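Local structure of Uly1 (Catenovulum maritimum, 7DRQ) at residues 268-273 with 351-356. The protein is an ulvan lyase of polysaccharide lyase family 24, which probably cleaves the algal polysaccharide ulvan by beta-elimination on a beta-propeller scaffold. Residues are numbered along the deposited sequence; the frame is centred on the assembly and turned at random.
With CA (calcium ion), chain D.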
ATOM      1  N   TYR A 268     -11.203  -0.224  -4.587  1.00  9.30           N
ATOM      2  CA  TYR A 268     -12.617  -0.020  -4.857  1.00 10.01           C
ATOM      3  C   TYR A 268     -12.735   1.296  -5.612  1.00 13.13           C
ATOM      4  O   TYR A 268     -12.332   2.348  -5.097  1.00 11.52           O
ATOM      5  CB  TYR A 268     -13.425   0.012  -3.566  1.00 11.09           C
ATOM      6  CG  TYR A 268     -14.915   0.006  -3.771  1.00 11.13           C
ATOM      7  CD1 TYR A 268     -15.604  -1.186  -3.985  1.00 10.75           C
ATOM      8  CD2 TYR A 268     -15.644   1.186  -3.715  1.00 12.74           C
ATOM      9  CE1 TYR A 268     -16.984  -1.195  -4.158  1.00 14.25           C
ATOM     10  CE2 TYR A 268     -17.007   1.188  -3.883  1.00 15.14           C
ATOM     11  CZ  TYR A 268     -17.678   0.009  -4.092  1.00 14.47           C
ATOM     12  OH  TYR A 268     -19.046   0.056  -4.242  1.00 16.12           O
ATOM     13  N   ALA A 269     -13.236   1.233  -6.839  1.00 10.31           N
ATOM     14  CA  ALA A 269     -13.227   2.389  -7.730  1.00 12.12           C
ATOM     15  C   ALA A 269     -14.499   2.365  -8.552  1.00 12.87           C
ATOM     16  O   ALA A 269     -14.873   1.308  -9.077  1.00 11.26           O
ATOM     17  CB  ALA A 269     -12.005   2.369  -8.657  1.00 13.64           C
ATOM     18  N   ASP A 270     -15.160   3.519  -8.650  1.00 10.73           N
ATOM     19  CA  ASP A 270     -16.450   3.649  -9.324  1.00 12.24           C
ATOM     20  C   ASP A 270     -17.368   2.472  -9.001  1.00 12.72           C
ATOM     21  O   ASP A 270     -17.888   1.796  -9.889  1.00 11.46           O
ATOM     22  CB  ASP A 270     -16.277   3.795 -10.835  1.00 12.01           C
ATOM     23  CG  ASP A 270     -17.557   4.268 -11.525  1.00 13.49           C
ATOM     24  OD1 ASP A 270     -18.389   4.881 -10.825  1.00 12.25           O
ATOM     25  OD2 ASP A 270     -17.739   4.015 -12.743  1.00 12.03           O
ATOM     26  N   GLY A 271     -17.537   2.213  -7.700  1.00 11.19           N
ATOM     27  CA  GLY A 271     -18.512   1.243  -7.231  1.00 12.60           C
ATOM     28  C   GLY A 271     -18.168  -0.214  -7.449  1.00 13.54           C
ATOM     29  O   GLY A 271     -19.054  -1.070  -7.316  1.00 14.43           O
ATOM     30  N   LYS A 272     -16.923  -0.538  -7.790  1.00 12.26           N
ATOM     31  CA  LYS A 272     -16.550  -1.920  -8.059  1.00 10.94           C
ATOM     32  C   LYS A 272     -15.164  -2.219  -7.512  1.00  9.91           C
ATOM     33  O   LYS A 272     -14.299  -1.350  -7.439  1.00 11.00           O
ATOM     34  CB  LYS A 272     -16.556  -2.243  -9.556  1.00 11.82           C
ATOM     35  CG  LYS A 272     -17.894  -2.014 -10.238  1.00 12.54           C
ATOM     36  CD  LYS A 272     -17.843  -2.376 -11.722  1.00 12.18           C
ATOM     37  CE  LYS A 272     -19.172  -2.004 -12.386  1.00 10.77           C
ATOM     38  NZ  LYS A 272     -19.152  -2.299 -13.839  1.00  9.94           N
ATOM     39  N   ILE A 273     -14.964  -3.475  -7.151  1.00 11.98           N
ATOM     40  CA  ILE A 273     -13.640  -3.981  -6.822  1.00 10.42           C
ATOM     41  C   ILE A 273     -12.888  -4.228  -8.124  1.00 11.65           C
ATOM     42  O   ILE A 273     -13.398  -4.907  -9.017  1.00 10.43           O
ATOM     43  CB  ILE A 273     -13.760  -5.266  -5.992  1.00 10.11           C
ATOM     44  CG1 ILE A 273     -14.320  -4.937  -4.611  1.00 13.04           C
ATOM     45  CG2 ILE A 273     -12.432  -5.955  -5.877  1.00 10.50           C
ATOM     46  CD1 ILE A 273     -14.821  -6.162  -3.856  1.00 13.40           C
ATOM     47  N   TRP A 351      -3.286   3.433 -11.051  1.00 11.22           N
ATOM     48  CA  TRP A 351      -4.495   3.456 -11.862  1.00  9.25           C
ATOM     49  C   TRP A 351      -5.648   3.964 -11.003  1.00 10.76           C
ATOM     50  O   TRP A 351      -5.584   3.951  -9.773  1.00 12.34           O
ATOM     51  CB  TRP A 351      -4.819   2.065 -12.421  1.00 12.26           C
ATOM     52  CG  TRP A 351      -5.123   1.114 -11.331  1.00 10.77           C
ATOM     53  CD1 TRP A 351      -4.226   0.410 -10.579  1.00 10.54           C
ATOM     54  CD2 TRP A 351      -6.418   0.806 -10.813  1.00  9.12           C
ATOM     55  NE1 TRP A 351      -4.892  -0.338  -9.635  1.00 11.09           N
ATOM     56  CE2 TRP A 351      -6.238  -0.112  -9.758  1.00 12.86           C
ATOM     57  CE3 TRP A 351      -7.715   1.216 -11.142  1.00  9.29           C
ATOM     58  CZ2 TRP A 351      -7.312  -0.634  -9.030  1.00 10.53           C
ATOM     59  CZ3 TRP A 351      -8.781   0.704 -10.417  1.00 11.74           C
ATOM     60  CH2 TRP A 351      -8.572  -0.215  -9.370  1.00 11.41           C
ATOM     61  N   THR A 352      -6.714   4.387 -11.670  1.00 10.37           N
ATOM     62  CA  THR A 352      -7.954   4.719 -10.980  1.00  9.67           C
ATOM     63  C   THR A 352      -9.082   4.655 -11.999  1.00 11.14           C
ATOM     64  O   THR A 352      -8.845   4.587 -13.208  1.00 10.00           O
ATOM     65  CB  THR A 352      -7.876   6.100 -10.309  1.00 11.52           C
ATOM     66  OG1 THR A 352      -9.042   6.309  -9.503  1.00 12.85           O
ATOM     67  CG2 THR A 352      -7.799   7.191 -11.367  1.00 12.61           C
ATOM     68  N   VAL A 353     -10.312   4.624 -11.494  1.00  9.59           N
ATOM     69  CA  VAL A 353     -11.507   4.788 -12.310  1.00  8.62           C
ATOM     70  C   VAL A 353     -12.359   5.848 -11.633  1.00  9.07           C
ATOM     71  O   VAL A 353     -12.636   5.742 -10.435  1.00 12.92           O
ATOM     72  CB  VAL A 353     -12.305   3.470 -12.474  1.00  9.88           C
ATOM     73  CG1 VAL A 353     -13.538   3.704 -13.365  1.00 10.66           C
ATOM     74  CG2 VAL A 353     -11.421   2.365 -13.046  1.00 10.01           C
ATOM     75  N   THR A 354     -12.753   6.874 -12.384  1.00  9.08           N
ATOM     76  CA  THR A 354     -13.549   7.953 -11.807  1.00 10.15           C
ATOM     77  C   THR A 354     -15.001   7.518 -11.619  1.00 10.31           C
ATOM     78  O   THR A 354     -15.446   6.487 -12.127  1.00 11.94           O
ATOM     79  CB  THR A 354     -13.547   9.187 -12.700  1.00 11.27           C
ATOM     80  OG1 THR A 354     -14.336   8.897 -13.866  1.00 10.70           O
ATOM     81  CG2 THR A 354     -12.117   9.578 -13.120  1.00  9.33           C
ATOM     82  N   GLU A 355     -15.756   8.349 -10.896  1.00 10.02           N
ATOM     83  CA  GLU A 355     -17.183   8.118 -10.703  1.00 12.92           C
ATOM     84  C   GLU A 355     -17.980   8.162 -12.002  1.00 12.89           C
ATOM     85  O   GLU A 355     -19.170   7.817 -11.986  1.00 12.37           O
ATOM     86  CB  GLU A 355     -17.756   9.150  -9.715  1.00 12.56           C
ATOM     87  CG  GLU A 355     -17.908  10.534 -10.320  1.00 16.68           C
ATOM     88  CD  GLU A 355     -18.560  11.530  -9.375  1.00 24.24           C
ATOM     89  OE1 GLU A 355     -18.637  11.245  -8.161  1.00 24.54           O
ATOM     90  OE2 GLU A 355     -18.997  12.594  -9.855  1.00 25.35           O
ATOM     91  N   ASN A 356     -17.373   8.577 -13.115  1.00 11.60           N
ATOM     92  CA  ASN A 356     -18.019   8.538 -14.420  1.00  9.06           C
ATOM     93  C   ASN A 356     -17.468   7.425 -15.300  1.00  9.94           C
ATOM     94  O   ASN A 356     -17.747   7.391 -16.506  1.00 10.67           O
ATOM     95  CB  ASN A 356     -17.873   9.890 -15.116  1.00 12.22           C
ATOM     96  CG  ASN A 356     -18.548  10.983 -14.341  1.00 15.54           C
ATOM     97  OD1 ASN A 356     -19.566  10.739 -13.727  1.00 10.77           O
ATOM     98  ND2 ASN A 356     -17.956  12.185 -14.322  1.00 13.95           N
TER
HETATM   99 CA    CA D 602     -21.981  10.659 -14.168  1.00 24.81          CA
HETATM  100  O   HOH W   1     -13.771   5.961  -7.993  1.00 15.41           O
HETATM  101  O   HOH W   2     -21.732   9.061 -12.268  1.00 19.25           O
HETATM  102  O   HOH W   3     -20.984  10.999 -16.523  1.00 13.70           O
HETATM  103  O   HOH W   4     -21.716  13.073 -14.419  1.00 13.52           O
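A269 meets W351 and V353 through its methyl group: CB lies 4.0 Å from W351 CZ3, oblique to the indole, and 4.0 Å from V353 CB. D270 CB packs on V353 CG1 at 3.7 Å, a branch anti to the backbone N (chi1 -179°), and comes to 3.1 Å from T354 O.

The polar link is indirect. Water 1 accepts from D270 N at 2.9 Å and donates to V353 O at 2.7 Å. The D270 carboxylate faces acceptors: OD1 is 3.3 Å from E355 O, not a hydrogen bond. An alanine here would keep CB on T354 O and V353 CG1 but would probably open a gap beside the E355 carbonyl where the carboxylate lay. On the far side, E355 O takes a bond from water 2, a ligand of the calcium ion that N356 OD1 binds at 2.5 Å. T354 OG1 accepts from N356 N, an ST turn, and is also hydrogen-bonded to D358.

A269 to K272 form the type I' turn between strands 261-269 and 272-280. It rests against the end of strand 350-353, which pairs with strand 359-369: the turn of one sheet touches the strand end of the next, consistent with neighbouring beta-propeller blades.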